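Local coordinates for gamma-glutamyl-gamma-aminobutyrate hydrolase PuuD (PDB 6VTV), which hydrolyses the gamma-glutamyl linkage of gamma-glutamyl-gamma-aminobutyrate to release 4-aminobutanoate and glutamate, the last step of this route of putrescine breakdown, at residues F115-G120 with H226-S231; I14-C19 with G68-G73; P159-Q164 with F181-L186. One frame throughout, in Å; residues are numbered along the deposited sequence.

Overall arrangement
Interaction 1 lies between the other two. It meets interaction 2 inside one sheet, where strands 114-117 and 68-71 are neighbours: I117 N lies 2.8 Å from L71 O and F115 O 2.9 Å from L71 N, distances that indicate backbone hydrogen bonds. Towards interaction 3, H226 N donates to N184 OD1 (2.8 Å), and H226 CD2 packs on L186 CD1 at 3.7 Å. The predicted catalytic residues C118, H226 and E228 all belong to interaction 1, and interaction 3 contributes two ligands of the manganese ion, which is about 8 Å from the side chain of C118. Interactions 2 and 3 do not touch, their nearest atoms being about 8 Å apart.

Interaction 1: F115-G120 with H226-S231; sequences FAICRG and HPEWNS
C118 meets the imidazole of H226 through two atoms: CB comes within 3.4 Å of H226 NE2, and SG lies 3.5 Å from the same nitrogen. The sulfur stands 66° off the ring normal, an oblique approach. No hydrogen bond joins the two segments.

The polar bond next to the contact lies inside 226-231. H226 ND1 donates to E228 OE2 at 2.6 Å, with the acceptor almost exactly in the ring plane and the bond taken on the syn lone pair of the carboxylate. Because E228 is bent at chi2 (-82°), its carboxylate folds back beside the ring, and OE2 has a second partner in K34. An in-plane bond at ND1 would restrict rotation of the imidazole, with NE2 on the side of the sulfur.

Cysteine, histidine and glutamate in this order match the predicted triad of class I glutamine amidotransferases. C118 sits where strand 115-117 gives way to the helix from R119, as that helix's N-cap, with the positive phi (55°) usual in a nucleophile elbow; G120 N bonds back to I117 O at 2.8 Å.

I117 packs against both the imidazole and the carboxylate, and with F115 makes the apolar contacts to P227. Its CG2 lies over one face of the H226 ring, towards the rim, and in van der Waals contact with the carboxylate oxygen E228 OE1 at 3.6 Å. Its CD1 comes up against P227 CD at 3.8 Å. F115 CZ approaches P227 CG obliquely at 4.0 Å, while F241 of helix 235-254 touches F115, I117 and P227.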
loop_
_atom_site.group_PDB
_atom_site.type_symbol
_atom_site.label_atom_id
_atom_site.label_comp_id
_atom_site.label_asym_id
_atom_site.label_seq_id
_atom_site.Cartn_x
_atom_site.Cartn_y
_atom_site.Cartn_z
ATOM N N PHE B 115 -6.252 -15.353 4.042
ATOM C CA PHE B 115 -7.657 -14.974 4.134
ATOM C C PHE B 115 -8.006 -14.169 2.892
ATOM O O PHE B 115 -7.421 -13.107 2.653
ATOM C CB PHE B 115 -7.946 -14.169 5.403
ATOM C CG PHE B 115 -9.407 -13.911 5.633
ATOM C CD1 PHE B 115 -10.346 -14.896 5.370
ATOM C CD2 PHE B 115 -9.844 -12.688 6.115
ATOM C CE1 PHE B 115 -11.694 -14.664 5.578
ATOM C CE2 PHE B 115 -11.191 -12.451 6.328
ATOM C CZ PHE B 115 -12.116 -13.441 6.060
ATOM N N ALA B 116 -8.952 -14.675 2.107
ATOM C CA ALA B 116 -9.288 -14.115 0.808
ATOM C C ALA B 116 -10.751 -13.694 0.779
ATOM O O ALA B 116 -11.619 -14.396 1.305
ATOM C CB ALA B 116 -9.006 -15.128 -0.301
ATOM N N ILE B 117 -11.018 -12.547 0.157
ATOM C CA ILE B 117 -12.346 -11.941 0.133
ATOM C C ILE B 117 -12.752 -11.698 -1.315
ATOM O O ILE B 117 -12.015 -11.055 -2.072
ATOM C CB ILE B 117 -12.382 -10.626 0.933
ATOM C CG1 ILE B 117 -12.172 -10.896 2.426
ATOM C CG2 ILE B 117 -13.698 -9.888 0.693
ATOM C CD1 ILE B 117 -12.205 -9.648 3.284
ATOM N N CYS B 118 -13.929 -12.213 -1.689
ATOM C CA CYS B 118 -14.562 -11.969 -2.984
ATOM C C CYS B 118 -13.631 -12.332 -4.139
ATOM O O CYS B 118 -13.522 -13.508 -4.500
ATOM C CB CYS B 118 -15.022 -10.511 -3.089
ATOM S SG CYS B 118 -16.022 -10.138 -4.553
ATOM N N ARG B 119 -12.958 -11.341 -4.731
ATOM C CA ARG B 119 -11.989 -11.648 -5.781
ATOM C C ARG B 119 -10.887 -12.559 -5.263
ATOM O O ARG B 119 -10.349 -13.375 -6.019
ATOM C CB ARG B 119 -11.386 -10.363 -6.350
ATOM C CG ARG B 119 -10.545 -10.588 -7.598
ATOM C CD ARG B 119 -9.462 -9.535 -7.725
ATOM N NE ARG B 119 -9.212 -9.181 -9.118
ATOM C CZ ARG B 119 -8.270 -9.735 -9.872
ATOM N NH1 ARG B 119 -7.483 -10.676 -9.369
ATOM N NH2 ARG B 119 -8.116 -9.349 -11.129
ATOM N N GLY B 120 -10.536 -12.432 -3.982
ATOM C CA GLY B 120 -9.534 -13.314 -3.409
ATOM C C GLY B 120 -9.962 -14.769 -3.424
ATOM O O GLY B 120 -9.160 -15.656 -3.724
ATOM N N HIS B 226 -18.336 -9.976 1.611
ATOM C CA HIS B 226 -17.440 -8.908 2.051
ATOM C C HIS B 226 -17.541 -8.756 3.565
ATOM O O HIS B 226 -18.294 -7.907 4.067
ATOM C CB HIS B 226 -17.769 -7.591 1.349
ATOM C CG HIS B 226 -17.261 -7.514 -0.057
ATOM N ND1 HIS B 226 -16.238 -6.670 -0.432
ATOM C CD2 HIS B 226 -17.635 -8.173 -1.179
ATOM C CE1 HIS B 226 -16.003 -6.813 -1.723
ATOM N NE2 HIS B 226 -16.837 -7.718 -2.201
ATOM N N PRO B 227 -16.786 -9.554 4.327
ATOM C CA PRO B 227 -16.800 -9.398 5.788
ATOM C C PRO B 227 -16.043 -8.174 6.279
ATOM O O PRO B 227 -16.172 -7.823 7.458
ATOM C CB PRO B 227 -16.144 -10.692 6.281
ATOM C CG PRO B 227 -15.219 -11.079 5.171
ATOM C CD PRO B 227 -15.863 -10.615 3.886
ATOM N N GLU B 228 -15.265 -7.513 5.420
ATOM C CA GLU B 228 -14.545 -6.317 5.840
ATOM C C GLU B 228 -15.473 -5.134 6.080
ATOM O O GLU B 228 -15.071 -4.171 6.741
ATOM C CB GLU B 228 -13.492 -5.944 4.793
ATOM C CG GLU B 228 -14.027 -5.092 3.650
ATOM C CD GLU B 228 -14.724 -5.910 2.578
ATOM O OE1 GLU B 228 -14.832 -7.143 2.740
ATOM O OE2 GLU B 228 -15.161 -5.318 1.568
ATOM N N TRP B 229 -16.702 -5.188 5.567
ATOM C CA TRP B 229 -17.641 -4.075 5.675
ATOM C C TRP B 229 -18.066 -3.896 7.126
ATOM O O TRP B 229 -18.815 -4.719 7.664
ATOM C CB TRP B 229 -18.851 -4.331 4.782
ATOM C CG TRP B 229 -19.903 -3.278 4.889
ATOM C CD1 TRP B 229 -21.122 -3.397 5.492
ATOM C CD2 TRP B 229 -19.840 -1.943 4.373
ATOM N NE1 TRP B 229 -21.819 -2.218 5.388
ATOM C CE2 TRP B 229 -21.054 -1.310 4.704
ATOM C CE3 TRP B 229 -18.874 -1.222 3.664
ATOM C CZ2 TRP B 229 -21.328 0.010 4.350
ATOM C CZ3 TRP B 229 -19.148 0.087 3.314
ATOM C CH2 TRP B 229 -20.364 0.690 3.658
ATOM N N ASN B 230 -17.601 -2.816 7.754
ATOM C CA ASN B 230 -17.905 -2.504 9.152
ATOM C C ASN B 230 -17.722 -3.734 10.036
ATOM O O ASN B 230 -18.587 -4.094 10.838
ATOM C CB ASN B 230 -19.316 -1.934 9.292
ATOM C CG ASN B 230 -19.478 -0.598 8.592
ATOM O OD1 ASN B 230 -20.325 -0.441 7.714
ATOM N ND2 ASN B 230 -18.661 0.374 8.980
ATOM N N SER B 231 -16.563 -4.382 9.877
ATOM C CA SER B 231 -16.338 -5.697 10.472
ATOM C C SER B 231 -16.544 -5.691 11.981
ATOM O O SER B 231 -16.994 -6.694 12.547
ATOM C CB SER B 231 -14.930 -6.186 10.142
ATOM O OG SER B 231 -13.955 -5.295 10.656
#

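Interaction 2: I14-C19 with G68-G73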
loop_
_atom_site.group_PDB
_atom_site.type_symbol
_atom_site.label_atom_id
_atom_site.label_comp_id
_atom_site.label_asym_id
_atom_site.label_seq_id
_atom_site.Cartn_x
_atom_site.Cartn_y
_atom_site.Cartn_z
ATOM N N ILE B 14 0.764 -8.750 8.228
ATOM C CA ILE B 14 -0.176 -9.222 7.218
ATOM C C ILE B 14 0.146 -8.530 5.902
ATOM O O ILE B 14 0.046 -7.302 5.796
ATOM C CB ILE B 14 -1.632 -8.962 7.635
ATOM C CG1 ILE B 14 -1.884 -9.469 9.058
ATOM C CG2 ILE B 14 -2.586 -9.621 6.659
ATOM C CD1 ILE B 14 -1.620 -10.948 9.240
ATOM N N GLY B 15 0.535 -9.315 4.899
ATOM C CA GLY B 15 0.738 -8.783 3.568
ATOM C C GLY B 15 -0.569 -8.672 2.811
ATOM O O GLY B 15 -1.289 -9.663 2.665
ATOM N N VAL B 16 -0.893 -7.476 2.326
ATOM C CA VAL B 16 -2.168 -7.206 1.674
ATOM C C VAL B 16 -1.907 -6.904 0.205
ATOM O O VAL B 16 -1.223 -5.927 -0.125
ATOM C CB VAL B 16 -2.915 -6.047 2.350
ATOM C CG1 VAL B 16 -4.352 -6.008 1.875
ATOM C CG2 VAL B 16 -2.857 -6.190 3.861
ATOM N N VAL B 17 -2.460 -7.739 -0.675
ATOM C CA VAL B 17 -2.291 -7.550 -2.110
ATOM C C VAL B 17 -3.095 -6.340 -2.560
ATOM O O VAL B 17 -4.283 -6.203 -2.241
ATOM C CB VAL B 17 -2.709 -8.818 -2.870
ATOM C CG1 VAL B 17 -2.829 -8.535 -4.362
ATOM C CG2 VAL B 17 -1.706 -9.935 -2.620
ATOM N N MET B 18 -2.450 -5.453 -3.311
ATOM C CA MET B 18 -3.077 -4.223 -3.762
ATOM C C MET B 18 -3.719 -4.408 -5.136
ATOM O O MET B 18 -3.544 -5.430 -5.804
ATOM C CB MET B 18 -2.051 -3.093 -3.802
ATOM C CG MET B 18 -1.256 -2.939 -2.519
ATOM S SD MET B 18 0.005 -1.660 -2.653
ATOM C CE MET B 18 -1.026 -0.205 -2.574
ATOM N N CYS B 19 -4.477 -3.396 -5.550
ATOM C CA CYS B 19 -5.101 -3.345 -6.863
ATOM C C CYS B 19 -4.566 -2.151 -7.643
ATOM O O CYS B 19 -4.037 -1.193 -7.072
ATOM C CB CYS B 19 -6.631 -3.250 -6.761
ATOM S SG CYS B 19 -7.423 -4.572 -5.833
ATOM N N GLY B 68 0.975 -13.619 7.437
ATOM C CA GLY B 68 -0.301 -13.940 6.830
ATOM C C GLY B 68 -0.469 -13.187 5.531
ATOM O O GLY B 68 0.134 -12.128 5.322
ATOM N N ILE B 69 -1.295 -13.753 4.653
ATOM C CA ILE B 69 -1.579 -13.175 3.344
ATOM C C ILE B 69 -3.049 -12.783 3.302
ATOM O O ILE B 69 -3.918 -13.569 3.695
ATOM C CB ILE B 69 -1.236 -14.147 2.201
ATOM C CG1 ILE B 69 0.228 -14.586 2.292
ATOM C CG2 ILE B 69 -1.511 -13.502 0.851
ATOM C CD1 ILE B 69 1.206 -13.434 2.366
ATOM N N TYR B 70 -3.321 -11.573 2.817
ATOM C CA TYR B 70 -4.655 -10.981 2.834
ATOM C C TYR B 70 -5.018 -10.592 1.407
ATOM O O TYR B 70 -4.373 -9.721 0.814
ATOM C CB TYR B 70 -4.682 -9.768 3.766
ATOM C CG TYR B 70 -6.035 -9.137 4.007
ATOM C CD1 TYR B 70 -7.195 -9.901 4.043
ATOM C CD2 TYR B 70 -6.145 -7.771 4.226
ATOM C CE1 TYR B 70 -8.429 -9.312 4.275
ATOM C CE2 TYR B 70 -7.366 -7.175 4.453
ATOM C CZ TYR B 70 -8.505 -7.946 4.482
ATOM O OH TYR B 70 -9.721 -7.342 4.714
ATOM N N LEU B 71 -6.041 -11.243 0.852
ATOM C CA LEU B 71 -6.475 -10.995 -0.519
ATOM C C LEU B 71 -7.795 -10.238 -0.512
ATOM O O LEU B 71 -8.863 -10.854 -0.370
ATOM C CB LEU B 71 -6.621 -12.313 -1.288
ATOM C CG LEU B 71 -5.400 -13.228 -1.388
ATOM C CD1 LEU B 71 -5.725 -14.420 -2.265
ATOM C CD2 LEU B 71 -4.194 -12.480 -1.928
ATOM N N PRO B 72 -7.786 -8.917 -0.665
ATOM C CA PRO B 72 -9.044 -8.165 -0.664
ATOM C C PRO B 72 -9.838 -8.397 -1.939
ATOM O O PRO B 72 -9.327 -8.881 -2.951
ATOM C CB PRO B 72 -8.592 -6.702 -0.561
ATOM C CG PRO B 72 -7.131 -6.749 -0.212
ATOM C CD PRO B 72 -6.616 -8.032 -0.776
ATOM N N GLY B 73 -11.115 -8.041 -1.871
ATOM C CA GLY B 73 -11.938 -8.004 -3.061
ATOM C C GLY B 73 -11.615 -6.798 -3.923
ATOM O O GLY B 73 -10.838 -5.916 -3.555
#
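V16 lies alongside Y70, both side chains pointing the same way from paired strands, and its CG1 approaches the ring obliquely at CD2, 3.4 Å away. CG2 of the same valine sits at the ring edge, in plane. With CG1 opposite the backbone N (chi1 -166°), this branch also meets P72 CG at 3.6 Å. I14, V16 and Y70 all lie on one face of the sheet, and I14 crosses towards the root of the tyrosine, CG2 to Y70 CB at 3.6 Å. V17 CG2 instead touches L71 CD2, next to helix 94-109.

The backbones pair as parallel strands whose axes run 25° apart. G15 bonds through both its backbone groups: its N donates to G68 O at 2.9 Å and its O accepts from Y70 N at 2.8 Å. V17 N then reaches Y70 O at 3.1 Å. Beyond this last bond the pairing gives way to packing, with P72 CD set 3.3 Å from V17 O.

Y70 OH is bonded to Y35 O, and the tyrosine packs against E228. Parallel neighbouring strands in a central sheet, with G73 in the loop after 68-71 close to the predicted nucleophile C118, fit the alpha/beta fold of class I glutamine amidotransferases.

Interaction 3: P159-Q164 with F181-L186. With MN (manganese (II) ion), chain D.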
loop_
_atom_site.group_PDB
_atom_site.type_symbol
_atom_site.label_atom_id
_atom_site.label_comp_id
_atom_site.label_asym_id
_atom_site.label_seq_id
_atom_site.Cartn_x
_atom_site.Cartn_y
_atom_site.Cartn_z
ATOM N N PRO B 159 -27.086 -6.920 3.853
ATOM C CA PRO B 159 -27.333 -8.357 3.677
ATOM C C PRO B 159 -28.084 -8.640 2.385
ATOM O O PRO B 159 -29.035 -7.944 2.030
ATOM C CB PRO B 159 -28.168 -8.723 4.907
ATOM C CG PRO B 159 -27.743 -7.747 5.940
ATOM C CD PRO B 159 -27.425 -6.468 5.214
ATOM N N SER B 160 -27.640 -9.672 1.673
ATOM C CA SER B 160 -28.171 -9.991 0.354
ATOM C C SER B 160 -28.815 -11.366 0.295
ATOM O O SER B 160 -29.939 -11.500 -0.203
ATOM C CB SER B 160 -27.052 -9.894 -0.697
ATOM O OG SER B 160 -27.590 -9.891 -2.008
ATOM N N HIS B 161 -28.126 -12.396 0.776
ATOM C CA HIS B 161 -28.651 -13.751 0.766
ATOM C C HIS B 161 -27.993 -14.532 1.895
ATOM O O HIS B 161 -27.009 -14.091 2.498
ATOM C CB HIS B 161 -28.414 -14.434 -0.587
ATOM C CG HIS B 161 -26.967 -14.563 -0.953
ATOM N ND1 HIS B 161 -26.114 -15.440 -0.318
ATOM C CD2 HIS B 161 -26.224 -13.923 -1.887
ATOM C CE1 HIS B 161 -24.907 -15.335 -0.845
ATOM N NE2 HIS B 161 -24.947 -14.421 -1.798
ATOM N N GLU B 162 -28.548 -15.704 2.181
ATOM C CA GLU B 162 -27.989 -16.560 3.212
ATOM C C GLU B 162 -26.940 -17.497 2.622
ATOM O O GLU B 162 -26.826 -17.664 1.406
ATOM C CB GLU B 162 -29.092 -17.365 3.900
ATOM C CG GLU B 162 -30.233 -16.526 4.439
ATOM C CD GLU B 162 -31.397 -17.369 4.919
ATOM O OE1 GLU B 162 -31.464 -17.654 6.133
ATOM O OE2 GLU B 162 -32.242 -17.749 4.082
ATOM N N VAL B 163 -26.153 -18.097 3.510
ATOM C CA VAL B 163 -25.229 -19.167 3.154
ATOM C C VAL B 163 -25.329 -20.243 4.225
ATOM O O VAL B 163 -25.589 -19.959 5.397
ATOM C CB VAL B 163 -23.768 -18.678 3.010
ATOM C CG1 VAL B 163 -23.619 -17.760 1.805
ATOM C CG2 VAL B 163 -23.315 -17.974 4.272
ATOM N N GLN B 164 -25.133 -21.492 3.812
ATOM C CA GLN B 164 -25.180 -22.634 4.712
ATOM C C GLN B 164 -23.794 -23.252 4.816
ATOM O O GLN B 164 -23.192 -23.610 3.799
ATOM C CB GLN B 164 -26.192 -23.674 4.230
ATOM C CG GLN B 164 -26.310 -24.883 5.140
ATOM C CD GLN B 164 -27.674 -25.535 5.061
ATOM O OE1 GLN B 164 -27.830 -26.604 4.471
ATOM N NE2 GLN B 164 -28.673 -24.894 5.657
ATOM N N PHE B 181 -26.383 -18.235 8.021
ATOM C CA PHE B 181 -26.359 -16.820 8.368
ATOM C C PHE B 181 -26.443 -15.987 7.098
ATOM O O PHE B 181 -26.295 -16.494 5.983
ATOM C CB PHE B 181 -25.105 -16.461 9.171
ATOM C CG PHE B 181 -23.828 -16.959 8.562
ATOM C CD1 PHE B 181 -23.128 -16.182 7.655
ATOM C CD2 PHE B 181 -23.323 -18.204 8.900
ATOM C CE1 PHE B 181 -21.949 -16.637 7.097
ATOM C CE2 PHE B 181 -22.145 -18.664 8.344
ATOM C CZ PHE B 181 -21.458 -17.880 7.439
ATOM N N TRP B 182 -26.675 -14.691 7.290
ATOM C CA TRP B 182 -26.813 -13.746 6.192
ATOM C C TRP B 182 -25.461 -13.152 5.824
ATOM O O TRP B 182 -24.624 -12.890 6.693
ATOM C CB TRP B 182 -27.783 -12.625 6.567
ATOM C CG TRP B 182 -29.212 -13.057 6.623
ATOM C CD1 TRP B 182 -29.909 -13.449 7.729
ATOM C CD2 TRP B 182 -30.126 -13.136 5.524
ATOM N NE1 TRP B 182 -31.199 -13.769 7.387
ATOM C CE2 TRP B 182 -31.359 -13.585 6.039
ATOM C CE3 TRP B 182 -30.023 -12.871 4.156
ATOM C CZ2 TRP B 182 -32.479 -13.775 5.232
ATOM C CZ3 TRP B 182 -31.135 -13.060 3.357
ATOM C CH2 TRP B 182 -32.347 -13.509 3.897
ATOM N N VAL B 183 -25.255 -12.941 4.526
ATOM C CA VAL B 183 -24.052 -12.300 4.010
ATOM C C VAL B 183 -24.464 -11.307 2.934
ATOM O O VAL B 183 -25.519 -11.445 2.305
ATOM C CB VAL B 183 -23.042 -13.322 3.438
ATOM C CG1 VAL B 183 -22.582 -14.294 4.515
ATOM C CG2 VAL B 183 -23.647 -14.071 2.259
ATOM N N ASN B 184 -23.631 -10.289 2.731
ATOM C CA ASN B 184 -23.816 -9.419 1.583
ATOM C C ASN B 184 -23.327 -10.127 0.319
ATOM O O ASN B 184 -22.756 -11.218 0.368
ATOM C CB ASN B 184 -23.097 -8.082 1.790
ATOM C CG ASN B 184 -21.645 -8.249 2.205
ATOM O OD1 ASN B 184 -20.984 -9.218 1.833
ATOM N ND2 ASN B 184 -21.141 -7.294 2.979
ATOM N N SER B 185 -23.562 -9.501 -0.830
ATOM C CA SER B 185 -23.192 -10.112 -2.102
ATOM C C SER B 185 -22.944 -9.009 -3.117
ATOM O O SER B 185 -23.848 -8.221 -3.411
ATOM C CB SER B 185 -24.285 -11.067 -2.591
ATOM O OG SER B 185 -23.819 -11.905 -3.636
ATOM N N LEU B 186 -21.722 -8.944 -3.646
ATOM C CA LEU B 186 -21.342 -7.940 -4.634
ATOM C C LEU B 186 -20.407 -8.574 -5.668
ATOM O O LEU B 186 -19.255 -8.178 -5.839
ATOM C CB LEU B 186 -20.677 -6.731 -3.976
ATOM C CG LEU B 186 -21.382 -5.999 -2.830
ATOM C CD1 LEU B 186 -20.992 -6.606 -1.493
ATOM C CD2 LEU B 186 -21.048 -4.514 -2.857
HETATM MN MN MN D . -23.218 -14.033 -3.250
HETATM O O HOH W 1 -26.603 -8.242 -3.736
HETATM O O HOH W 2 -21.837 -13.307 -1.565
#
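V183 O is gripped by two successive amides, S160 N at 2.8 Å and H161 N at 3.2 Å. The second lies nearly in line with the carbonyl, whereas the first comes in at a C=O...N angle of 133° and tilted from the carbonyl plane. Two residues facing one in an antiparallel pair make a classic beta bulge. V183 N returns a bond to H161 O, and V163 and F181 exchange a further pair of backbone bonds.

One metal ligand, H161, is a bulge residue, and the other, S185, lies in the loop after the partner strand. H161 CG takes the position between backbone N and carbonyl carbon (chi1 61°), which folds the imidazole over towards 181-186; H161 NE2 binds the manganese at 2.3 Å, and S185 OG binds it at 2.2 Å. H161 ND1 donates to E162 O at 2.9 Å from above the carbonyl plane, so the imidazole is held at both nitrogens. A water on the metal also donates to N184 O, and H145, H187 and E210 complete the site. A second water bridges S160 OG and S185 O.

Aromatic rings flank the ladder on both faces. E162 CG stands 3.4 Å from the centroid of the six-membered ring of W182, directly above it, and the glutamate carboxylate is only 16° from parallel to the indole. On the other face V163 CG2 lies over the F181 ring, closest to CE1 at 3.4 Å, and V163 CG1 meets V183 CG2. In the mixed sheet strand 161-165 runs between 180-183 and 198-203, while V183 and N184 pack on W225 in the loop following strand 220-223.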